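Local atomic coordinates of imidazoleglycerol-phosphate dehydratase (Pyrococcus furiosus, PDB entry 5DNX), a protein that catalyses the dehydration of imidazoleglycerol phosphate to imidazoleacetol phosphate, the sixth step of histidine biosynthesis, at a manganese-containing active site. Residues V105-A110 with E142-I147. Sequence-based numbering, arbitrary orientation.
With MN (manganese (II) ion), chain E; MN (manganese (II) ion), chain D; 5LD ([(2R)-2-hydroxy-3-(1H-1,2,4-triazol-1-yl)propyl]phosphonic acid), chain F.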
loop_
_atom_site.group_PDB
_atom_site.type_symbol
_atom_site.label_atom_id
_atom_site.label_comp_id
_atom_site.label_asym_id
_atom_site.label_seq_id
_atom_site.Cartn_x
_atom_site.Cartn_y
_atom_site.Cartn_z
ATOM N N VAL A 105 26.378 8.761 -10.794
ATOM C CA VAL A 105 26.482 7.557 -11.601
ATOM C C VAL A 105 25.717 6.432 -10.934
ATOM O O VAL A 105 25.378 6.502 -9.762
ATOM C CB VAL A 105 27.949 7.130 -11.912
ATOM C CG1 VAL A 105 28.644 8.230 -12.703
ATOM C CG2 VAL A 105 28.736 6.758 -10.656
ATOM N N ASN A 106 25.484 5.387 -11.695
ATOM C CA ASN A 106 24.712 4.230 -11.233
ATOM C C ASN A 106 25.293 2.993 -11.896
ATOM O O ASN A 106 24.926 2.648 -13.024
ATOM C CB ASN A 106 23.232 4.406 -11.588
ATOM C CG ASN A 106 22.334 3.350 -10.934
ATOM O OD1 ASN A 106 22.799 2.367 -10.384
ATOM N ND2 ASN A 106 21.042 3.571 -10.995
ATOM N N ILE A 107 26.221 2.351 -11.205
ATOM C CA ILE A 107 26.900 1.196 -11.760
ATOM C C ILE A 107 26.132 -0.056 -11.390
ATOM O O ILE A 107 25.999 -0.361 -10.214
ATOM C CB ILE A 107 28.342 1.101 -11.249
ATOM C CG1 ILE A 107 29.154 2.291 -11.781
ATOM C CG2 ILE A 107 28.968 -0.234 -11.672
ATOM C CD1 ILE A 107 30.560 2.372 -11.219
ATOM N N LYS A 108 25.668 -0.790 -12.389
ATOM C CA LYS A 108 24.912 -2.025 -12.172
ATOM C C LYS A 108 25.842 -3.236 -12.195
ATOM O O LYS A 108 25.746 -4.090 -11.349
ATOM C CB LYS A 108 23.821 -2.172 -13.232
ATOM C CG LYS A 108 22.872 -3.344 -13.028
ATOM C CD LYS A 108 21.766 -3.315 -14.075
ATOM C CE LYS A 108 20.556 -4.140 -13.672
ATOM N NZ LYS A 108 20.871 -5.592 -13.625
ATOM N N ASP A 109 26.733 -3.294 -13.182
ATOM C CA ASP A 109 27.705 -4.389 -13.339
ATOM C C ASP A 109 29.090 -3.899 -12.923
ATOM O O ASP A 109 29.809 -3.233 -13.693
ATOM C CB ASP A 109 27.720 -4.870 -14.791
ATOM C CG ASP A 109 26.354 -5.423 -15.244
ATOM O OD1 ASP A 109 25.598 -5.948 -14.397
ATOM O OD2 ASP A 109 26.046 -5.329 -16.460
ATOM N N ALA A 110 29.452 -4.231 -11.692
ATOM C CA ALA A 110 30.729 -3.813 -11.108
ATOM C C ALA A 110 31.894 -4.500 -11.805
ATOM O O ALA A 110 31.744 -5.602 -12.366
ATOM C CB ALA A 110 30.752 -4.133 -9.618
ATOM N N GLU A 142 25.152 0.596 -17.647
ATOM C CA GLU A 142 25.253 -0.433 -16.601
ATOM C C GLU A 142 26.677 -0.822 -16.234
ATOM O O GLU A 142 26.961 -1.137 -15.084
ATOM C CB GLU A 142 24.455 -1.661 -17.070
ATOM C CG GLU A 142 22.981 -1.286 -17.349
ATOM C CD GLU A 142 22.027 -2.455 -17.363
ATOM O OE1 GLU A 142 22.471 -3.571 -17.661
ATOM O OE2 GLU A 142 20.828 -2.255 -17.074
ATOM N N ASN A 143 27.564 -0.846 -17.225
ATOM C CA ASN A 143 28.905 -1.377 -17.037
ATOM C C ASN A 143 29.868 -0.400 -16.392
ATOM O O ASN A 143 30.059 0.695 -16.893
ATOM C CB ASN A 143 29.467 -1.791 -18.400
ATOM C CG ASN A 143 30.801 -2.476 -18.281
ATOM O OD1 ASN A 143 31.823 -1.822 -18.190
ATOM N ND2 ASN A 143 30.792 -3.805 -18.242
ATOM N N ALA A 144 30.527 -0.823 -15.317
ATOM C CA ALA A 144 31.410 0.054 -14.555
ATOM C C ALA A 144 32.522 0.681 -15.404
ATOM O O ALA A 144 32.783 1.879 -15.313
ATOM C CB ALA A 144 32.031 -0.711 -13.395
ATOM N N HIS A 145 33.201 -0.147 -16.188
ATOM C CA HIS A 145 34.334 0.310 -17.006
ATOM C C HIS A 145 33.833 1.302 -18.059
ATOM O O HIS A 145 34.442 2.355 -18.255
ATOM C CB HIS A 145 34.974 -0.914 -17.630
ATOM C CG HIS A 145 36.250 -0.685 -18.378
ATOM N ND1 HIS A 145 37.285 -1.588 -18.297
ATOM C CD2 HIS A 145 36.614 0.225 -19.311
ATOM C CE1 HIS A 145 38.251 -1.232 -19.127
ATOM N NE2 HIS A 145 37.870 -0.130 -19.747
ATOM N N HIS A 146 32.732 0.975 -18.734
ATOM C CA HIS A 146 32.191 1.894 -19.755
ATOM C C HIS A 146 31.769 3.239 -19.162
ATOM O O HIS A 146 32.030 4.296 -19.731
ATOM C CB HIS A 146 31.027 1.260 -20.471
ATOM C CG HIS A 146 31.385 0.031 -21.252
ATOM N ND1 HIS A 146 30.435 -0.888 -21.622
ATOM C CD2 HIS A 146 32.575 -0.477 -21.653
ATOM C CE1 HIS A 146 31.007 -1.880 -22.283
ATOM N NE2 HIS A 146 32.304 -1.666 -22.300
ATOM N N ILE A 147 31.153 3.189 -17.977
ATOM C CA ILE A 147 30.705 4.404 -17.309
ATOM C C ILE A 147 31.886 5.274 -16.882
ATOM O O ILE A 147 31.917 6.490 -17.163
ATOM C CB ILE A 147 29.782 4.091 -16.095
ATOM C CG1 ILE A 147 28.450 3.483 -16.575
ATOM C CG2 ILE A 147 29.532 5.341 -15.287
ATOM C CD1 ILE A 147 27.616 2.773 -15.506
HETATM MN MN MN E . 38.917 0.620 -21.639
HETATM MN MN MN D . 33.804 -3.098 -23.317
HETATM O O10 5LD F . 36.712 3.112 -26.789
HETATM P P9 5LD F . 38.065 2.646 -27.344
HETATM O O11 5LD F . 37.900 1.387 -28.163
HETATM O O12 5LD F . 38.789 3.730 -28.094
HETATM C C8 5LD F . 39.148 2.265 -25.932
HETATM C C7 5LD F . 38.562 1.456 -24.765
HETATM O O13 5LD F . 39.514 1.429 -23.681
HETATM C C6 5LD F . 38.279 0.007 -25.147
HETATM N N2 5LD F . 37.273 -0.615 -24.277
HETATM N N1 5LD F . 37.414 -0.515 -22.896
HETATM C C5 5LD F . 36.360 -1.174 -22.410
HETATM N N4 5LD F . 35.598 -1.672 -23.415
HETATM C C3 5LD F . 36.211 -1.331 -24.579
HETATM O O HOH W 1 28.084 -4.948 -18.453
HETATM O O HOH W 2 33.306 -2.386 -25.387
#
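E142 lies alongside K108, the two side chains pointing the same way. CB touches both K108 CB and D109 OD2; CG, set beside the backbone N (chi1 -58°), comes against K108 CD, which CD of the glutamate also meets. At the tip OE2 approaches that same methylene, K108 CD, at 3.3 Å, whereas OE1 ends 4.8 Å from K108 NZ, too far for a salt bridge, though the opposite charges would probably still attract. OE1 is also 4.2 Å from D109 OD2, their carboxylate planes nearly perpendicular (86°); K120 of a second subunit forms a salt bridge with D109, which should offset the repulsion. Were E142 an alanine, the aliphatic run of K108 would probably lose its cover and its ammonium the nearby carboxylate.

Behind the side chains, E142 O accepts two amides: K108 N at 3.0 Å, in the carbonyl plane and on a lone pair, and D109 N, which is straighter (174°) but stands above that plane. A144 N returns a bond to D109 O, giving a single beta bridge between D109 and N143. This bridge ties the 105-110 loop to the N-terminus of helix 144-162, where N143 is the N-cap: its OD1 takes H146 N at 3.0 Å on a lone pair, and its side chain has its strongest polar partner in S117 of the second subunit. The two consecutive histidines of that first turn serve the dinuclear manganese site, H145 NE2 and H146 NE2 each binding one ion at 2.3 Å, with the triazole of the inhibitor bridging both. H29, E149 and H53 of the second subunit share the ion of H145; H52, E56 and E121, all of the second subunit, share that of H146. On the apolar side, I107 CG2, anti to its own amide nitrogen, presses on A144 CB at 3.5 Å, while V105 CG1 meets I147 CG2 at 4.0 Å.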